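PDB 2G5X: ribosome-inactivating protein from Lychnis chalcedonica, which belongs to the plant ribosome-inactivating proteins, a family of toxins named for their ability to disable ribosomes. Local coordinates for residues A126-S129 and R130-S134; M167-E170 and A171-K175. All blocks are in the same frame, centred on the assembly; numbering follows the deposited sequence. Where two conformers were deposited one is given.

Contact 1: residues A126-S129 and R130-S134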
loop_
_atom_site.group_PDB
_atom_site.type_symbol
_atom_site.label_atom_id
_atom_site.label_comp_id
_atom_site.label_asym_id
_atom_site.label_seq_id
_atom_site.Cartn_x
_atom_site.Cartn_y
_atom_site.Cartn_z
ATOM N N ALA A 126 -7.378 12.381 8.064
ATOM C CA ALA A 126 -6.471 13.179 7.245
ATOM C C ALA A 126 -7.087 14.514 6.849
ATOM O O ALA A 126 -6.373 15.488 6.598
ATOM C CB ALA A 126 -6.085 12.399 5.994
ATOM N N GLY A 127 -8.413 14.554 6.794
ATOM C CA GLY A 127 -9.098 15.778 6.417
ATOM C C GLY A 127 -9.037 16.049 4.921
ATOM O O GLY A 127 -9.189 17.192 4.489
ATOM N N VAL A 128 -8.813 15.000 4.133
ATOM C CA VAL A 128 -8.735 15.126 2.677
ATOM C C VAL A 128 -9.202 13.829 2.010
ATOM O O VAL A 128 -9.017 12.737 2.553
ATOM C CB VAL A 128 -7.290 15.465 2.215
ATOM C CG1 VAL A 128 -6.363 14.295 2.479
ATOM C CG2 VAL A 128 -7.283 15.839 0.741
ATOM N N SER A 129 -9.806 13.953 0.834
ATOM C CA SER A 129 -10.321 12.799 0.101
ATOM C C SER A 129 -9.282 12.067 -0.742
ATOM O O SER A 129 -8.222 12.613 -1.062
ATOM C CB SER A 129 -11.459 13.240 -0.817
ATOM O OG SER A 129 -10.972 14.125 -1.815
ATOM N N ARG A 130 -9.603 10.825 -1.102
ATOM C CA ARG A 130 -8.730 10.004 -1.939
ATOM C C ARG A 130 -8.521 10.731 -3.258
ATOM O O ARG A 130 -7.431 10.717 -3.826
ATOM C CB ARG A 130 -9.381 8.649 -2.248
ATOM C CG ARG A 130 -9.503 7.690 -1.082
ATOM C CD ARG A 130 -10.483 6.557 -1.401
ATOM N NE ARG A 130 -10.019 5.654 -2.455
ATOM C CZ ARG A 130 -10.775 4.714 -3.017
ATOM N NH1 ARG A 130 -12.035 4.556 -2.629
ATOM N NH2 ARG A 130 -10.278 3.927 -3.964
ATOM N N GLU A 131 -9.587 11.364 -3.740
ATOM C CA GLU A 131 -9.553 12.079 -5.007
ATOM C C GLU A 131 -8.602 13.269 -5.084
ATOM O O GLU A 131 -7.955 13.467 -6.113
ATOM C CB GLU A 131 -10.961 12.536 -5.398
ATOM C CG GLU A 131 -11.882 11.409 -5.842
ATOM C CD GLU A 131 -12.692 10.820 -4.703
ATOM O OE1 GLU A 131 -12.253 10.917 -3.537
ATOM O OE2 GLU A 131 -13.769 10.249 -4.981
ATOM N N LYS A 132 -8.502 14.060 -4.018
ATOM C CA LYS A 132 -7.622 15.219 -4.083
ATOM C C LYS A 132 -6.350 15.185 -3.248
ATOM O O LYS A 132 -5.619 16.170 -3.193
ATOM C CB LYS A 132 -8.410 16.504 -3.795
ATOM C CG LYS A 132 -8.953 16.674 -2.396
ATOM C CD LYS A 132 -9.901 17.873 -2.385
ATOM C CE LYS A 132 -10.260 18.324 -0.983
ATOM N NZ LYS A 132 -9.074 18.830 -0.245
ATOM N N LEU A 133 -6.078 14.053 -2.608
ATOM C CA LEU A 133 -4.859 13.912 -1.817
ATOM C C LEU A 133 -3.647 14.045 -2.746
ATOM O O LEU A 133 -3.587 13.393 -3.791
ATOM C CB LEU A 133 -4.833 12.543 -1.133
ATOM C CG LEU A 133 -3.529 12.116 -0.452
ATOM C CD1 LEU A 133 -3.188 13.064 0.685
ATOM C CD2 LEU A 133 -3.681 10.695 0.064
ATOM N N SER A 134 -2.692 14.893 -2.371
ATOM C CA SER A 134 -1.490 15.088 -3.179
ATOM C C SER A 134 -0.603 13.843 -3.120
ATOM O O SER A 134 -0.162 13.439 -2.045
ATOM C CB SER A 134 -0.715 16.308 -2.675
ATOM O OG SER A 134 -1.272 17.511 -3.164
HETATM O O HOH W 1 -9.095 18.799 2.276
#
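Two backbone N-H groups converge on the carbonyl oxygen of Ser-129: Leu-133 N lies 3.0 Å from Ser-129 O, and Lys-132 N meets the same oxygen at 3.3 Å. Both bonds are weak, each bent to about 128° or less at the hydrogen. The hydroxyl joins in, for Lys-132 N is also 3.3 Å from Ser-129 OG, a weak bond too but straighter at 151°. One serine thus uses its carbonyl and its hydroxyl on the next turn of chain, an ST motif that curls the loop between helices 119-126 and 137-145. Ser-129 OG can reach in because chi1 of 65° tucks it between its own N and carbonyl carbon. The Lys-132 side chain then runs past it, with CG 3.3 Å from Ser-129 OG, before a turn at its last torsion brings NZ to 3.6 Å from Val-128 CG2. There a water, donating to Gly-127 O and accepting from Lys-132 NZ, bridges the start of the loop to its curl. Arg-130 leaves in another direction: its backbone N bonds to Gln-123 OE1, and its guanidinium forms a salt bridge with Glu-200 and a cation-pi contact with Tyr-119. On the inner side, where Leu-133 touches Leu-162 and Ile-163 of helix 154-173, Val-128 meets it nearly at a right angle, CG1 lying 3.8 Å from Leu-133 CD1.

Contact 2: residues M167-E170 and A171-K175; sequences MVAE and AARFK
Glu-170 and Arg-173, three residues apart on the last turns of helix 154-173, form a salt bridge in which Glu-170 OE1 is 2.9 Å from Arg-173 NH1. The two flat groups are not coplanar: their planes differ by 62°, and NH1 comes down on OE1 from above the carboxylate, 74° out of its plane, whereas OE1 sits at the edge of the guanidinium. Glu-170 folds at chi2 (-72°) to present this oxygen, while the arginine stays extended from CG to NE and passes OE1 with its CD at 3.5 Å. Over one guanidinium face lies the methyl of Ala-169, CB 4.1 Å from Arg-173 NH1. Helical bonds fix the spacing beneath: Arg-173 N to Ala-169 O is 3.0 Å, and Phe-174 N to Glu-170 O is 2.9 Å. That last carbonyl also borders the phenylalanine ring in its plane, with Phe-174 CD2 3.5 Å from Glu-170 O. Farther out, Tyr-119 OH bonds to Glu-170 OE2, Asp-67 O takes Arg-173 NH2, and Trp-203 meets both Arg-173, by cation-pi, and Phe-174. Helix 10-25 packs against Val-168 and Ala-171. Chemically, the glutamate divides its work, OE1 for the arginine and OE2 for the tyrosine, so rotation of the buried carboxylate should be restricted from both ends, just as the guanidinium is held through NH1 and NH2.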
loop_
_atom_site.group_PDB
_atom_site.type_symbol
_atom_site.label_atom_id
_atom_site.label_comp_id
_atom_site.label_asym_id
_atom_site.label_seq_id
_atom_site.Cartn_x
_atom_site.Cartn_y
_atom_site.Cartn_z
ATOM N N MET A 167 0.168 4.863 -3.769
ATOM C CA MET A 167 1.427 4.611 -4.460
ATOM C C MET A 167 1.980 3.192 -4.396
ATOM O O MET A 167 2.771 2.799 -5.254
ATOM C CB MET A 167 2.485 5.602 -3.959
ATOM C CG MET A 167 2.131 7.062 -4.247
ATOM S SD MET A 167 3.330 8.253 -3.608
ATOM C CE MET A 167 4.656 8.076 -4.792
ATOM N N VAL A 168 1.562 2.422 -3.396
ATOM C CA VAL A 168 2.047 1.052 -3.251
ATOM C C VAL A 168 0.984 0.001 -3.587
ATOM O O VAL A 168 1.151 -0.768 -4.534
ATOM C CB VAL A 168 2.583 0.801 -1.811
ATOM C CG1 VAL A 168 3.159 -0.607 -1.696
ATOM C CG2 VAL A 168 3.657 1.831 -1.467
ATOM N N ALA A 169 -0.114 -0.017 -2.834
ATOM C CA ALA A 169 -1.166 -1.008 -3.058
ATOM C C ALA A 169 -1.979 -0.842 -4.343
ATOM O O ALA A 169 -2.093 -1.780 -5.132
ATOM C CB ALA A 169 -2.105 -1.047 -1.851
ATOM N N GLU A 170 -2.549 0.339 -4.562
ATOM C CA GLU A 170 -3.352 0.555 -5.763
ATOM C C GLU A 170 -2.508 0.456 -7.030
ATOM O O GLU A 170 -2.963 -0.071 -8.050
ATOM C CB GLU A 170 -4.059 1.912 -5.690
ATOM C CG GLU A 170 -4.959 2.068 -4.463
ATOM C CD GLU A 170 -6.234 1.230 -4.520
ATOM O OE1 GLU A 170 -6.287 0.234 -5.273
ATOM O OE2 GLU A 170 -7.188 1.566 -3.787
ATOM N N ALA A 171 -1.277 0.956 -6.966
ATOM C CA ALA A 171 -0.375 0.894 -8.116
ATOM C C ALA A 171 -0.013 -0.565 -8.404
ATOM O O ALA A 171 0.164 -0.956 -9.557
ATOM C CB ALA A 171 0.892 1.708 -7.841
ATOM N N ALA A 172 0.107 -1.372 -7.355
ATOM C CA ALA A 172 0.426 -2.786 -7.543
ATOM C C ALA A 172 -0.735 -3.482 -8.259
ATOM O O ALA A 172 -0.533 -4.304 -9.158
ATOM C CB ALA A 172 0.684 -3.451 -6.192
ATOM N N ARG A 173 -1.953 -3.145 -7.855
ATOM C CA ARG A 173 -3.154 -3.734 -8.444
ATOM C C ARG A 173 -3.392 -3.331 -9.897
ATOM O O ARG A 173 -3.725 -4.174 -10.735
ATOM C CB ARG A 173 -4.385 -3.328 -7.632
ATOM C CG ARG A 173 -4.451 -3.899 -6.226
ATOM C CD ARG A 173 -5.486 -3.139 -5.411
ATOM N NE ARG A 173 -5.713 -3.719 -4.090
ATOM C CZ ARG A 173 -5.963 -3.002 -2.999
ATOM N NH1 ARG A 173 -6.006 -1.677 -3.073
ATOM N NH2 ARG A 173 -6.191 -3.604 -1.840
ATOM N N PHE A 174 -3.223 -2.041 -10.183
ATOM C CA PHE A 174 -3.478 -1.486 -11.518
ATOM C C PHE A 174 -2.271 -0.949 -12.279
ATOM O O PHE A 174 -1.666 0.040 -11.863
ATOM C CB PHE A 174 -4.496 -0.346 -11.401
ATOM C CG PHE A 174 -5.838 -0.773 -10.879
ATOM C CD1 PHE A 174 -6.838 -1.185 -11.756
ATOM C CD2 PHE A 174 -6.104 -0.764 -9.512
ATOM C CE1 PHE A 174 -8.085 -1.581 -11.280
ATOM C CE2 PHE A 174 -7.348 -1.159 -9.023
ATOM C CZ PHE A 174 -8.343 -1.569 -9.912
ATOM N N LYS A 175 -1.942 -1.577 -13.408
ATOM C CA LYS A 175 -0.822 -1.116 -14.228
ATOM C C LYS A 175 -1.069 0.331 -14.672
ATOM O O LYS A 175 -0.131 1.120 -14.806
ATOM C CB LYS A 175 -0.654 -2.003 -15.470
ATOM C CG LYS A 175 -0.194 -3.432 -15.183
ATOM C CD LYS A 175 1.230 -3.464 -14.655
ATOM C CE LYS A 175 2.216 -2.932 -15.692
ATOM N NZ LYS A 175 3.617 -2.897 -15.169
#

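How the contacts relate
From the N terminus, helix 119-126 ends and contact 1 curls the loop 126-134 that leads toward helix 137-145; contact 2 follows much later, in the final turns of helix 154-173. The two are in series, neither nested nor crossed, and each closes only a short local turn. Although their centres are about 17 Å apart, a thread joins them: Arg-130 NH2 of contact 1 is 3.9 Å from Glu-170 OE2 of contact 2, a long, weak ion pair. Tyr-119 and Glu-200 approach both residues. Through these side chains the loop is tied to helices 119-126, 154-173 and 193-201, while contact 2 continues to helix 10-25.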